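Local coordinates for periplasmic binding protein (Veillonella parvula, PDB 4OVK), which probably binds a solute in the periplasm and delivers it to an ABC transporter, at residues E164-Q169 / D299-Y304. Residues are numbered along the deposited sequence; the frame is centred on the assembly and turned at random.
Sequences EAYFKQ and DTFNDY
Tyr166 OH gives its hydrogen to Asp303 OD1 over 2.5 Å, a short bond received on the syn lone pair of the carboxylate. It ties the C-terminal part of the long helix 150-170, which in this family of periplasmic binding proteins links the two lobes, to the loop between helices 285-296 and 306-318. With CG anti to the backbone nitrogen (chi1 168°), the tyrosine reaches straight out from the helix, and the carboxylate meets it from the opposite direction, its plane turned 51° from the ring. The other carboxylate oxygen of Asp303 forms a salt bridge with Lys170, one turn further along the same helix, so the aspartate is held at both oxygens.

The phenol oxygen is also flanked by ring carbons: Tyr304 CE2 lies 3.3 Å from Tyr166 OH, and Phe301 CD1 3.6 Å from that same oxygen, each ring offering its edge. A phenylalanine in place of Tyr166 would probably keep much of the ring packing but leave Asp303 OD1 without its donor and the carboxylate freer to turn. Tyr304 crosses the tyrosine at about a right angle and bonds through its own hydroxyl to the carbonyl of Lys290.

Deeper in, Phe167 and Phe301 bring their rings together obliquely, centroids 5.1 Å apart and planes at 45°; Phe167 also packs on Met289 and Met204. Phe301 sits at the centre of an inverse gamma turn, and Thr300 CG2 covers one face of its ring; the tightest approach between the two phenylalanines is Phe167 CE1 to Phe301 CE1, 3.3 Å.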
loop_
_atom_site.group_PDB
_atom_site.type_symbol
_atom_site.label_atom_id
_atom_site.label_comp_id
_atom_site.label_asym_id
_atom_site.label_seq_id
_atom_site.Cartn_x
_atom_site.Cartn_y
_atom_site.Cartn_z
ATOM N N GLU A 164 -15.088 3.208 -1.335
ATOM C CA GLU A 164 -15.698 2.281 -0.376
ATOM C C GLU A 164 -17.205 2.162 -0.615
ATOM O O GLU A 164 -17.738 1.058 -0.670
ATOM C CB GLU A 164 -15.412 2.726 1.066
ATOM C CG GLU A 164 -14.005 2.375 1.517
ATOM C CD GLU A 164 -13.600 3.041 2.820
ATOM O OE1 GLU A 164 -14.493 3.551 3.541
ATOM O OE2 GLU A 164 -12.377 3.047 3.126
ATOM N N ALA A 165 -17.881 3.295 -0.783
ATOM C CA ALA A 165 -19.325 3.295 -1.026
ATOM C C ALA A 165 -19.659 2.579 -2.330
ATOM O O ALA A 165 -20.635 1.844 -2.387
ATOM C CB ALA A 165 -19.875 4.713 -1.057
ATOM N N TYR A 166 -18.854 2.800 -3.369
ATOM C CA TYR A 166 -19.061 2.109 -4.656
ATOM C C TYR A 166 -18.994 0.587 -4.495
ATOM O O TYR A 166 -19.878 -0.132 -4.946
ATOM C CB TYR A 166 -18.049 2.599 -5.691
ATOM C CG TYR A 166 -17.968 1.765 -6.953
ATOM C CD1 TYR A 166 -18.843 1.979 -8.011
ATOM C CD2 TYR A 166 -17.018 0.759 -7.082
ATOM C CE1 TYR A 166 -18.769 1.219 -9.167
ATOM C CE2 TYR A 166 -16.936 -0.008 -8.229
ATOM C CZ TYR A 166 -17.831 0.226 -9.268
ATOM O OH TYR A 166 -17.780 -0.520 -10.416
ATOM N N PHE A 167 -17.959 0.096 -3.831
ATOM C CA PHE A 167 -17.832 -1.348 -3.612
ATOM C C PHE A 167 -18.903 -1.906 -2.660
ATOM O O PHE A 167 -19.365 -3.023 -2.854
ATOM C CB PHE A 167 -16.408 -1.722 -3.176
ATOM C CG PHE A 167 -15.422 -1.717 -4.314
ATOM C CD1 PHE A 167 -15.348 -2.796 -5.181
ATOM C CD2 PHE A 167 -14.608 -0.619 -4.550
ATOM C CE1 PHE A 167 -14.470 -2.794 -6.250
ATOM C CE2 PHE A 167 -13.729 -0.606 -5.621
ATOM C CZ PHE A 167 -13.661 -1.693 -6.474
ATOM N N LYS A 168 -19.332 -1.135 -1.659
ATOM C CA LYS A 168 -20.419 -1.616 -0.796
ATOM C C LYS A 168 -21.703 -1.747 -1.597
ATOM O O LYS A 168 -22.480 -2.679 -1.380
ATOM C CB LYS A 168 -20.670 -0.701 0.411
ATOM C CG LYS A 168 -19.503 -0.586 1.381
ATOM C CD LYS A 168 -19.264 -1.855 2.184
ATOM C CE LYS A 168 -20.109 -1.892 3.443
ATOM N NZ LYS A 168 -20.030 -3.210 4.133
ATOM N N GLN A 169 -21.926 -0.821 -2.529
ATOM C CA GLN A 169 -23.190 -0.788 -3.254
ATOM C C GLN A 169 -23.194 -1.934 -4.255
ATOM O O GLN A 169 -24.177 -2.614 -4.394
ATOM C CB GLN A 169 -23.393 0.557 -3.958
ATOM C CG GLN A 169 -24.810 0.810 -4.461
ATOM C CD GLN A 169 -25.105 0.149 -5.801
ATOM O OE1 GLN A 169 -24.218 -0.004 -6.653
ATOM N NE2 GLN A 169 -26.357 -0.245 -5.994
ATOM N N ASP A 299 -18.021 -8.642 -14.942
ATOM C CA ASP A 299 -19.387 -8.321 -15.341
ATOM C C ASP A 299 -20.070 -7.366 -14.357
ATOM O O ASP A 299 -20.947 -6.605 -14.751
ATOM C CB ASP A 299 -20.224 -9.602 -15.536
ATOM C CG ASP A 299 -19.800 -10.408 -16.771
ATOM O OD1 ASP A 299 -18.976 -9.912 -17.572
ATOM O OD2 ASP A 299 -20.310 -11.540 -16.955
ATOM N N THR A 300 -19.659 -7.417 -13.091
ATOM C CA THR A 300 -20.140 -6.506 -12.056
ATOM C C THR A 300 -19.407 -5.156 -12.132
ATOM O O THR A 300 -20.024 -4.083 -12.103
ATOM C CB THR A 300 -19.926 -7.141 -10.664
ATOM O OG1 THR A 300 -20.726 -8.330 -10.551
ATOM C CG2 THR A 300 -20.292 -6.173 -9.541
ATOM N N PHE A 301 -18.085 -5.216 -12.236
ATOM C CA PHE A 301 -17.255 -4.014 -12.189
ATOM C C PHE A 301 -16.945 -3.527 -13.613
ATOM O O PHE A 301 -15.799 -3.484 -14.048
ATOM C CB PHE A 301 -16.002 -4.316 -11.374
ATOM C CG PHE A 301 -16.305 -4.695 -9.943
ATOM C CD1 PHE A 301 -16.845 -3.762 -9.071
ATOM C CD2 PHE A 301 -16.097 -5.987 -9.484
ATOM C CE1 PHE A 301 -17.133 -4.098 -7.763
ATOM C CE2 PHE A 301 -16.394 -6.332 -8.176
ATOM C CZ PHE A 301 -16.914 -5.388 -7.316
ATOM N N ASN A 302 -17.995 -3.146 -14.328
ATOM C CA ASN A 302 -17.895 -2.852 -15.761
ATOM C C ASN A 302 -18.199 -1.408 -16.107
ATOM O O ASN A 302 -18.504 -1.097 -17.264
ATOM C CB ASN A 302 -18.866 -3.751 -16.539
ATOM C CG ASN A 302 -20.319 -3.512 -16.151
ATOM O OD1 ASN A 302 -20.616 -2.761 -15.215
ATOM N ND2 ASN A 302 -21.228 -4.137 -16.871
ATOM N N ASP A 303 -18.122 -0.523 -15.121
ATOM C CA ASP A 303 -18.538 0.866 -15.309
ATOM C C ASP A 303 -17.428 1.864 -14.971
ATOM O O ASP A 303 -17.696 3.030 -14.651
ATOM C CB ASP A 303 -19.819 1.144 -14.514
ATOM C CG ASP A 303 -19.725 0.704 -13.069
ATOM O OD1 ASP A 303 -18.627 0.345 -12.605
ATOM O OD2 ASP A 303 -20.765 0.710 -12.390
ATOM N N TYR A 304 -16.185 1.391 -15.072
ATOM C CA TYR A 304 -14.996 2.235 -14.996
ATOM C C TYR A 304 -13.893 1.676 -15.879
ATOM O O TYR A 304 -13.896 0.487 -16.239
ATOM C CB TYR A 304 -14.482 2.373 -13.559
ATOM C CG TYR A 304 -14.106 1.076 -12.893
ATOM C CD1 TYR A 304 -12.845 0.510 -13.068
ATOM C CD2 TYR A 304 -15.012 0.407 -12.072
ATOM C CE1 TYR A 304 -12.501 -0.688 -12.459
ATOM C CE2 TYR A 304 -14.669 -0.783 -11.446
ATOM C CZ TYR A 304 -13.414 -1.329 -11.643
ATOM O OH TYR A 304 -13.076 -2.507 -11.013
#